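Local coordinates for protein synaptotagmin-1 (Arabidopsis thaliana, PDB 7AS6) that helps maintain plasma membrane integrity during freezing and osmotic stress, here represented by its first C2 domain, a beta sandwich that probably binds phospholipid and calcium, at residues M26-I35 against K45-P56; V94-P102 against E133-F141. One frame throughout, in Å; residues are numbered along the deposited sequence.

Contact 1 (M26-I35 against K45-P56); sequences MGGADPFVKI and KKTTVKHKNLNP. With CD (cadmium ion), chain B; EDO (1,2-ethanediol), chain G.
Pro31 and Pro56 meet ring against ring, CG to CG at 3.6 Å. Asn53 O packs against the same proline ring, 3.2 Å from Pro31 CD. Beside them the CD2 branch of Leu54 fills the notch left by Gly28 and touches Ala29 CB at 3.7 Å. Farther along, Val49 is a two-pronged bump. Its CG2 leans on the Phe32 ring at CD1, and its CG1 lies over one face of His51. Lys46 runs its extended chain obliquely past Phe32 on the same side of the ring plane, so that CD comes near CD2. The segments form the open end of a beta hairpin in a C2 domain, paired as strands only at Lys34 and Ile35 with Lys46 and Lys45. Beyond the pairing, Thr47 OG1 takes the place of a backbone acceptor. It stands between its backbone N and carbonyl carbon (chi1 75°), where it receives Val33 N at 3.0 Å. In the metal-binding loop Asp30 uses both carboxylate oxygens. OD2 binds the cadmium ion at 2.4 Å, with Asp24, Asp80, Trp81 and Glu82 completing the site. OD1 accepts Lys52 N at 2.7 Å on its anti side, 26° out of the carboxylate plane, which helps fix the group's rotation.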
loop_
_atom_site.group_PDB
_atom_site.type_symbol
_atom_site.label_atom_id
_atom_site.label_comp_id
_atom_site.label_asym_id
_atom_site.label_seq_id
_atom_site.Cartn_x
_atom_site.Cartn_y
_atom_site.Cartn_z
ATOM N N MET A 26 10.748 17.438 -14.125
ATOM C CA MET A 26 12.045 16.789 -14.096
ATOM C C MET A 26 12.132 15.942 -12.840
ATOM O O MET A 26 11.546 16.285 -11.811
ATOM C CB MET A 26 13.181 17.805 -14.153
ATOM C CG MET A 26 12.875 19.126 -13.497
ATOM S SD MET A 26 13.733 20.460 -14.373
ATOM C CE MET A 26 15.344 19.693 -14.610
ATOM N N GLY A 27 12.851 14.832 -12.940
ATOM C CA GLY A 27 13.033 13.926 -11.830
ATOM C C GLY A 27 12.078 12.757 -11.796
ATOM O O GLY A 27 12.218 11.893 -10.919
ATOM N N GLY A 28 11.120 12.691 -12.714
ATOM C CA GLY A 28 10.212 11.559 -12.729
ATOM C C GLY A 28 9.081 11.710 -11.740
ATOM O O GLY A 28 7.995 12.174 -12.101
ATOM N N ALA A 29 9.321 11.323 -10.490
ATOM C CA ALA A 29 8.298 11.428 -9.459
ATOM C C ALA A 29 8.965 11.336 -8.100
ATOM O O ALA A 29 10.140 10.985 -7.984
ATOM C CB ALA A 29 7.230 10.347 -9.611
ATOM N N ASP A 30 8.208 11.691 -7.073
ATOM C CA ASP A 30 8.661 11.598 -5.689
ATOM C C ASP A 30 7.617 10.788 -4.950
ATOM O O ASP A 30 6.741 11.355 -4.285
ATOM C CB ASP A 30 8.850 12.991 -5.084
ATOM C CG ASP A 30 9.723 13.886 -5.951
ATOM O OD1 ASP A 30 10.939 13.664 -6.062
ATOM O OD2 ASP A 30 9.213 14.846 -6.540
ATOM N N PRO A 31 7.659 9.458 -5.059
ATOM C CA PRO A 31 6.536 8.655 -4.586
ATOM C C PRO A 31 6.566 8.356 -3.099
ATOM O O PRO A 31 7.619 8.149 -2.484
ATOM C CB PRO A 31 6.661 7.357 -5.395
ATOM C CG PRO A 31 8.096 7.278 -5.779
ATOM C CD PRO A 31 8.504 8.701 -6.006
ATOM N N PHE A 32 5.359 8.337 -2.537
ATOM C CA PHE A 32 5.064 7.711 -1.260
ATOM C C PHE A 32 3.756 6.927 -1.397
ATOM O O PHE A 32 3.000 7.116 -2.353
ATOM C CB PHE A 32 4.986 8.763 -0.152
ATOM C CG PHE A 32 3.867 9.752 -0.311
ATOM C CD1 PHE A 32 4.009 10.868 -1.138
ATOM C CD2 PHE A 32 2.688 9.596 0.403
ATOM C CE1 PHE A 32 2.984 11.790 -1.255
ATOM C CE2 PHE A 32 1.664 10.502 0.285
ATOM C CZ PHE A 32 1.812 11.612 -0.533
ATOM N N VAL A 33 3.487 6.025 -0.446
ATOM C CA VAL A 33 2.290 5.182 -0.494
ATOM C C VAL A 33 1.407 5.466 0.720
ATOM O O VAL A 33 1.903 5.533 1.849
ATOM C CB VAL A 33 2.664 3.683 -0.554
ATOM C CG1 VAL A 33 1.427 2.811 -0.739
ATOM C CG2 VAL A 33 3.662 3.434 -1.681
ATOM N N LYS A 34 0.098 5.627 0.495
ATOM C CA LYS A 34 -0.880 5.617 1.583
ATOM C C LYS A 34 -1.543 4.242 1.662
ATOM O O LYS A 34 -1.878 3.636 0.636
ATOM C CB LYS A 34 -1.950 6.713 1.412
ATOM C CG LYS A 34 -1.412 8.140 1.582
ATOM C CD LYS A 34 -2.544 9.188 1.590
ATOM C CE LYS A 34 -1.992 10.627 1.637
ATOM N NZ LYS A 34 -3.043 11.692 1.485
ATOM N N ILE A 35 -1.709 3.729 2.877
ATOM C CA ILE A 35 -2.324 2.415 3.087
ATOM C C ILE A 35 -3.491 2.603 4.035
ATOM O O ILE A 35 -3.332 3.184 5.117
ATOM C CB ILE A 35 -1.345 1.371 3.649
ATOM C CG1 ILE A 35 -0.127 1.184 2.749
ATOM C CG2 ILE A 35 -2.061 0.031 3.853
ATOM C CD1 ILE A 35 1.061 2.048 3.151
ATOM N N LYS A 45 -2.091 5.158 6.970
ATOM C CA LYS A 45 -0.654 5.205 7.194
ATOM C C LYS A 45 0.037 5.582 5.899
ATOM O O LYS A 45 -0.516 5.409 4.810
ATOM C CB LYS A 45 -0.119 3.845 7.650
ATOM C CG LYS A 45 -1.045 3.042 8.530
ATOM C CD LYS A 45 -0.968 3.513 9.960
ATOM C CE LYS A 45 -1.355 2.401 10.924
ATOM N NZ LYS A 45 -0.538 2.539 12.158
ATOM N N LYS A 46 1.280 6.039 6.003
ATOM C CA LYS A 46 2.009 6.274 4.772
ATOM C C LYS A 46 3.481 5.932 4.924
ATOM O O LYS A 46 4.049 5.974 6.018
ATOM C CB LYS A 46 1.821 7.730 4.274
ATOM C CG LYS A 46 2.342 8.823 5.172
ATOM C CD LYS A 46 2.069 10.210 4.495
ATOM C CE LYS A 46 2.857 11.362 5.146
ATOM N NZ LYS A 46 2.767 12.656 4.362
ATOM N N THR A 47 4.085 5.570 3.796
ATOM C CA THR A 47 5.525 5.405 3.720
ATOM C C THR A 47 6.222 6.754 3.606
ATOM O O THR A 47 5.597 7.807 3.424
ATOM C CB THR A 47 5.937 4.572 2.510
ATOM O OG1 THR A 47 5.813 5.389 1.340
ATOM C CG2 THR A 47 5.071 3.284 2.386
ATOM N N THR A 48 7.547 6.700 3.655
ATOM C CA THR A 48 8.339 7.877 3.395
ATOM C C THR A 48 8.258 8.249 1.920
ATOM O O THR A 48 7.844 7.452 1.068
ATOM C CB THR A 48 9.796 7.658 3.788
ATOM O OG1 THR A 48 10.314 6.520 3.076
ATOM C CG2 THR A 48 9.900 7.416 5.274
ATOM N N VAL A 49 8.613 9.503 1.640
ATOM C CA VAL A 49 8.740 10.012 0.279
ATOM C C VAL A 49 10.094 9.591 -0.262
ATOM O O VAL A 49 11.116 9.832 0.383
ATOM C CB VAL A 49 8.624 11.548 0.267
ATOM C CG1 VAL A 49 9.006 12.104 -1.118
ATOM C CG2 VAL A 49 7.217 12.014 0.663
ATOM N N LYS A 50 10.122 8.986 -1.447
ATOM C CA LYS A 50 11.386 8.722 -2.137
ATOM C C LYS A 50 11.562 9.735 -3.270
ATOM O O LYS A 50 10.791 9.729 -4.228
ATOM C CB LYS A 50 11.428 7.306 -2.709
ATOM C CG LYS A 50 11.289 6.197 -1.687
ATOM C CD LYS A 50 12.493 6.108 -0.762
ATOM C CE LYS A 50 12.245 4.932 0.199
ATOM N NZ LYS A 50 13.430 4.765 1.073
ATOM N N HIS A 51 12.608 10.545 -3.192
ATOM C CA HIS A 51 12.793 11.651 -4.111
ATOM C C HIS A 51 13.335 11.164 -5.436
ATOM O O HIS A 51 14.294 10.375 -5.477
ATOM C CB HIS A 51 13.756 12.668 -3.515
ATOM C CG HIS A 51 13.271 13.261 -2.242
ATOM N ND1 HIS A 51 12.363 14.295 -2.210
ATOM C CD2 HIS A 51 13.515 12.931 -0.956
ATOM C CE1 HIS A 51 12.102 14.609 -0.957
ATOM N NE2 HIS A 51 12.779 13.786 -0.179
ATOM N N LYS A 52 12.722 11.652 -6.508
ATOM C CA LYS A 52 13.212 11.487 -7.867
ATOM C C LYS A 52 13.533 10.019 -8.166
ATOM O O LYS A 52 14.663 9.641 -8.468
ATOM C CB LYS A 52 14.407 12.405 -8.081
ATOM C CG LYS A 52 13.980 13.906 -8.063
ATOM C CD LYS A 52 15.187 14.810 -7.993
ATOM C CE LYS A 52 14.779 16.267 -7.949
ATOM N NZ LYS A 52 13.703 16.546 -8.923
ATOM N N ASN A 53 12.490 9.194 -8.120
ATOM C CA ASN A 53 12.648 7.740 -8.188
ATOM C C ASN A 53 11.373 7.147 -8.777
ATOM O O ASN A 53 10.326 7.175 -8.129
ATOM C CB ASN A 53 12.917 7.185 -6.787
ATOM C CG ASN A 53 13.605 5.827 -6.804
ATOM O OD1 ASN A 53 13.479 5.074 -7.768
ATOM N ND2 ASN A 53 14.331 5.505 -5.725
ATOM N N LEU A 54 11.447 6.604 -9.984
ATOM C CA LEU A 54 10.314 5.879 -10.541
ATOM C C LEU A 54 10.333 4.401 -10.185
ATOM O O LEU A 54 9.372 3.691 -10.504
ATOM C CB LEU A 54 10.286 6.025 -12.062
ATOM C CG LEU A 54 10.245 7.456 -12.596
ATOM C CD1 LEU A 54 10.272 7.417 -14.107
ATOM C CD2 LEU A 54 9.022 8.205 -12.100
ATOM N N ASN A 55 11.393 3.923 -9.530
ATOM C CA ASN A 55 11.466 2.550 -9.021
ATOM C C ASN A 55 11.807 2.558 -7.534
ATOM O O ASN A 55 12.814 1.992 -7.100
ATOM C CB ASN A 55 12.492 1.750 -9.817
ATOM C CG ASN A 55 12.140 1.689 -11.282
ATOM O OD1 ASN A 55 11.267 0.923 -11.697
ATOM N ND2 ASN A 55 12.780 2.536 -12.071
ATOM N N PRO A 56 10.979 3.203 -6.720
ATOM C CA PRO A 56 11.298 3.329 -5.298
ATOM C C PRO A 56 11.368 1.975 -4.613
ATOM O O PRO A 56 10.605 1.057 -4.916
ATOM C CB PRO A 56 10.134 4.153 -4.757
ATOM C CG PRO A 56 9.018 3.802 -5.681
ATOM C CD PRO A 56 9.620 3.673 -7.023
HETATM CD CD CD B . 6.957 15.405 -7.271
HETATM C C1 EDO G . 15.883 5.048 -1.713
HETATM O O1 EDO G . 15.578 4.123 -0.642
HETATM C C2 EDO G . 16.125 4.306 -3.025
HETATM O O2 EDO G . 14.934 3.595 -3.395
HETATM O O HOH W 1 10.950 14.693 -8.904
#

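Contact 2 (V94-P102 against E133-F141); sequences VLALKEMVP and EVELLYKPF
Met100 and Tyr138 are brought together by their torsions. The Met100 chain leaves beside its backbone N (chi1 -65°), runs straight through chi2 and bends at chi3. The bend carries the methyl CE over the Tyr138 ring. Tyr138 has CG anti to its own N (chi1 180°), which brings the ring obliquely across the methionine chain. CE stands over one ring face, 3.8 Å from the centroid and offset toward the rim, in a CH-pi contact. The sulfur lies lower and to the side. SD is 3.5 Å from Tyr138 CB and approaches the ring obliquely, a Met-aromatic contact. The opposite face of the ring has Pro140 N above its centre.

Farther in, Leu95 and Leu136 reach toward each other tip to tip, CD2 to CD1 at 3.6 Å. Leu136 CD1 is also met by Met100 CG at 4.0 Å, the two side chains crossing at about a right angle. Val134 CG2 touches the same Leu95 methyl. These leucines belong to the two facing sheets of the C2 beta sandwich: strand 88-96 lies at the edge of one, and strand 131-140 lies inside the other. Phe108 and Leu74 pack on Leu136 as well. After strand 88-96 the chain makes a short 3-10 turn and drops toward strand 131-140. There Pro102 CB rests near Pro140 CD, and Pro102 CA lies 3.4 Å from Tyr138 O in a CA-H...O contact. A water accepts from Tyr138 N at 3.3 Å and lies close to Val101 O, too close for that bond to be relied on.

Apart from this water, the contact is almost wholly apolar. Its fit therefore rests on shape, with the polarisable thioether and its methyl group matched to the aromatic ring.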
loop_
_atom_site.group_PDB
_atom_site.type_symbol
_atom_site.label_atom_id
_atom_site.label_comp_id
_atom_site.label_asym_id
_atom_site.label_seq_id
_atom_site.Cartn_x
_atom_site.Cartn_y
_atom_site.Cartn_z
ATOM N N VAL A 94 -6.257 -2.507 -4.632
ATOM C CA VAL A 94 -6.877 -3.027 -3.431
ATOM C C VAL A 94 -6.357 -4.442 -3.210
ATOM O O VAL A 94 -5.817 -5.077 -4.117
ATOM C CB VAL A 94 -8.412 -2.972 -3.566
ATOM C CG1 VAL A 94 -8.951 -4.250 -4.145
ATOM C CG2 VAL A 94 -9.059 -2.635 -2.248
ATOM N N LEU A 95 -6.477 -4.925 -1.973
ATOM C CA LEU A 95 -5.981 -6.262 -1.644
ATOM C C LEU A 95 -6.773 -6.792 -0.459
ATOM O O LEU A 95 -6.620 -6.297 0.661
ATOM C CB LEU A 95 -4.487 -6.251 -1.334
ATOM C CG LEU A 95 -3.929 -7.590 -0.845
ATOM C CD1 LEU A 95 -4.235 -8.688 -1.843
ATOM C CD2 LEU A 95 -2.428 -7.516 -0.584
ATOM N N ALA A 96 -7.603 -7.803 -0.712
ATOM C CA ALA A 96 -8.473 -8.337 0.323
ATOM C C ALA A 96 -7.658 -9.133 1.323
ATOM O O ALA A 96 -6.707 -9.825 0.961
ATOM C CB ALA A 96 -9.555 -9.225 -0.286
ATOM N N LEU A 97 -8.030 -9.026 2.596
ATOM C CA LEU A 97 -7.347 -9.809 3.610
ATOM C C LEU A 97 -7.686 -11.295 3.518
ATOM O O LEU A 97 -6.938 -12.113 4.054
ATOM C CB LEU A 97 -7.673 -9.267 5.003
ATOM C CG LEU A 97 -7.214 -7.837 5.296
ATOM C CD1 LEU A 97 -7.281 -7.550 6.793
ATOM C CD2 LEU A 97 -5.814 -7.610 4.753
ATOM N N LYS A 98 -8.766 -11.673 2.829
ATOM C CA LYS A 98 -9.057 -13.096 2.676
ATOM C C LYS A 98 -8.004 -13.819 1.845
ATOM O O LYS A 98 -8.091 -15.042 1.691
ATOM C CB LYS A 98 -10.450 -13.308 2.067
ATOM C CG LYS A 98 -10.582 -12.976 0.580
ATOM C CD LYS A 98 -12.049 -13.008 0.139
ATOM C CE LYS A 98 -12.231 -12.530 -1.293
ATOM N NZ LYS A 98 -13.591 -11.932 -1.515
ATOM N N GLU A 99 -7.021 -13.099 1.312
ATOM C CA GLU A 99 -5.857 -13.690 0.676
ATOM C C GLU A 99 -4.700 -13.913 1.644
ATOM O O GLU A 99 -3.705 -14.534 1.254
ATOM C CB GLU A 99 -5.389 -12.802 -0.484
ATOM C CG GLU A 99 -6.301 -12.818 -1.708
ATOM C CD GLU A 99 -6.351 -14.181 -2.376
ATOM O OE1 GLU A 99 -7.470 -14.675 -2.635
ATOM O OE2 GLU A 99 -5.275 -14.767 -2.639
ATOM N N MET A 100 -4.792 -13.406 2.878
ATOM C CA MET A 100 -3.775 -13.642 3.900
ATOM C C MET A 100 -3.623 -15.136 4.184
ATOM O O MET A 100 -4.527 -15.934 3.926
ATOM C CB MET A 100 -4.137 -12.957 5.224
ATOM C CG MET A 100 -4.183 -11.434 5.239
ATOM S SD MET A 100 -4.595 -10.865 6.918
ATOM C CE MET A 100 -6.137 -11.738 7.213
ATOM N N VAL A 101 -2.471 -15.498 4.752
ATOM C CA VAL A 101 -2.204 -16.844 5.269
ATOM C C VAL A 101 -1.583 -16.710 6.657
ATOM O O VAL A 101 -0.568 -16.015 6.798
ATOM C CB VAL A 101 -1.278 -17.649 4.337
ATOM C CG1 VAL A 101 -1.089 -19.080 4.879
ATOM C CG2 VAL A 101 -1.825 -17.694 2.925
ATOM N N PRO A 102 -2.126 -17.348 7.702
ATOM C CA PRO A 102 -1.566 -17.154 9.052
ATOM C C PRO A 102 -0.135 -17.673 9.135
ATOM O O PRO A 102 0.164 -18.768 8.661
ATOM C CB PRO A 102 -2.514 -17.958 9.950
ATOM C CG PRO A 102 -3.122 -18.994 9.026
ATOM C CD PRO A 102 -3.262 -18.283 7.702
ATOM N N GLU A 133 4.688 -3.739 -5.165
ATOM C CA GLU A 133 4.952 -5.041 -4.545
ATOM C C GLU A 133 4.876 -4.910 -3.031
ATOM O O GLU A 133 5.531 -4.038 -2.445
ATOM C CB GLU A 133 6.311 -5.596 -4.969
ATOM C CG GLU A 133 6.413 -5.721 -6.489
ATOM C CD GLU A 133 7.612 -6.517 -6.962
ATOM O OE1 GLU A 133 8.447 -6.904 -6.115
ATOM O OE2 GLU A 133 7.711 -6.768 -8.189
ATOM N N VAL A 134 4.049 -5.752 -2.407
ATOM C CA VAL A 134 3.793 -5.696 -0.973
ATOM C C VAL A 134 3.832 -7.116 -0.408
ATOM O O VAL A 134 3.815 -8.105 -1.144
ATOM C CB VAL A 134 2.438 -5.034 -0.644
ATOM C CG1 VAL A 134 2.269 -3.709 -1.386
ATOM C CG2 VAL A 134 1.311 -5.966 -0.992
ATOM N N GLU A 135 3.878 -7.211 0.922
ATOM C CA GLU A 135 3.806 -8.485 1.633
ATOM C C GLU A 135 2.844 -8.362 2.797
ATOM O O GLU A 135 2.714 -7.296 3.404
ATOM C CB GLU A 135 5.134 -8.934 2.225
ATOM C CG GLU A 135 6.198 -9.365 1.259
ATOM C CD GLU A 135 7.455 -9.757 2.011
ATOM O OE1 GLU A 135 7.328 -10.093 3.220
ATOM O OE2 GLU A 135 8.560 -9.699 1.412
ATOM N N LEU A 136 2.194 -9.464 3.120
ATOM C CA LEU A 136 1.316 -9.523 4.272
ATOM C C LEU A 136 1.746 -10.680 5.152
ATOM O O LEU A 136 2.084 -11.757 4.651
ATOM C CB LEU A 136 -0.143 -9.705 3.861
ATOM C CG LEU A 136 -0.766 -8.728 2.870
ATOM C CD1 LEU A 136 -2.236 -9.065 2.712
ATOM C CD2 LEU A 136 -0.588 -7.285 3.308
ATOM N N LEU A 137 1.753 -10.448 6.461
ATOM C CA LEU A 137 1.949 -11.506 7.447
ATOM C C LEU A 137 0.836 -11.382 8.477
ATOM O O LEU A 137 0.775 -10.392 9.211
ATOM C CB LEU A 137 3.325 -11.421 8.110
ATOM C CG LEU A 137 3.515 -12.397 9.275
ATOM C CD1 LEU A 137 3.405 -13.838 8.792
ATOM C CD2 LEU A 137 4.839 -12.163 9.981
ATOM N N TYR A 138 -0.044 -12.379 8.535
ATOM C CA TYR A 138 -1.171 -12.336 9.452
ATOM C C TYR A 138 -0.822 -13.111 10.715
ATOM O O TYR A 138 -0.513 -14.306 10.655
ATOM C CB TYR A 138 -2.432 -12.899 8.803
ATOM C CG TYR A 138 -3.615 -12.878 9.734
ATOM C CD1 TYR A 138 -3.979 -11.704 10.379
ATOM C CD2 TYR A 138 -4.367 -14.025 9.974
ATOM C CE1 TYR A 138 -5.054 -11.668 11.234
ATOM C CE2 TYR A 138 -5.450 -14.001 10.839
ATOM C CZ TYR A 138 -5.783 -12.813 11.469
ATOM O OH TYR A 138 -6.856 -12.751 12.328
ATOM N N LYS A 139 -0.861 -12.426 11.854
ATOM C CA LYS A 139 -0.651 -13.068 13.145
ATOM C C LYS A 139 -1.971 -13.050 13.897
ATOM O O LYS A 139 -2.342 -12.019 14.481
ATOM C CB LYS A 139 0.442 -12.358 13.945
ATOM C CG LYS A 139 1.797 -12.390 13.262
ATOM C CD LYS A 139 2.269 -13.823 13.006
ATOM C CE LYS A 139 3.223 -14.297 14.091
ATOM N NZ LYS A 139 3.802 -15.638 13.789
ATOM N N PRO A 140 -2.735 -14.138 13.874
ATOM C CA PRO A 140 -3.967 -14.195 14.663
ATOM C C PRO A 140 -3.654 -14.395 16.137
ATOM O O PRO A 140 -2.589 -14.899 16.504
ATOM C CB PRO A 140 -4.691 -15.413 14.081
ATOM C CG PRO A 140 -3.568 -16.304 13.626
ATOM C CD PRO A 140 -2.482 -15.388 13.134
ATOM N N PHE A 141 -4.592 -13.970 16.984
ATOM C CA PHE A 141 -4.445 -14.138 18.426
ATOM C C PHE A 141 -4.857 -15.546 18.833
ATOM O O PHE A 141 -5.632 -16.204 18.138
ATOM C CB PHE A 141 -5.294 -13.118 19.183
ATOM C CG PHE A 141 -4.996 -11.686 18.829
ATOM C CD1 PHE A 141 -3.696 -11.261 18.615
ATOM C CD2 PHE A 141 -6.020 -10.765 18.719
ATOM C CE1 PHE A 141 -3.428 -9.947 18.293
ATOM C CE2 PHE A 141 -5.758 -9.455 18.401
ATOM C CZ PHE A 141 -4.461 -9.042 18.188
HETATM O O HOH W 2 -0.142 -13.812 5.596
#

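Overall arrangement
The two contacts lie on opposite sides of the chain's centre, with their own centres about 23 Å apart. Both reach the sheet formed by strands 45-46, 31-37, 73-80 and 88-96, at its two edges. Contact 1 lies on that sheet's edge and in the loops beyond, which lead across to the facing sheet. It is held by direct backbone bonds and a metal-binding carboxylate, and is part buried, part surface. Contact 2 joins that sheet to the facing one. Its leucines belong to the sandwich interior, while its proline end is exposed. It lies away from the metal site. Polar, metal-linked chemistry thus marks one end of the domain, and apolar packing between sheets marks the other.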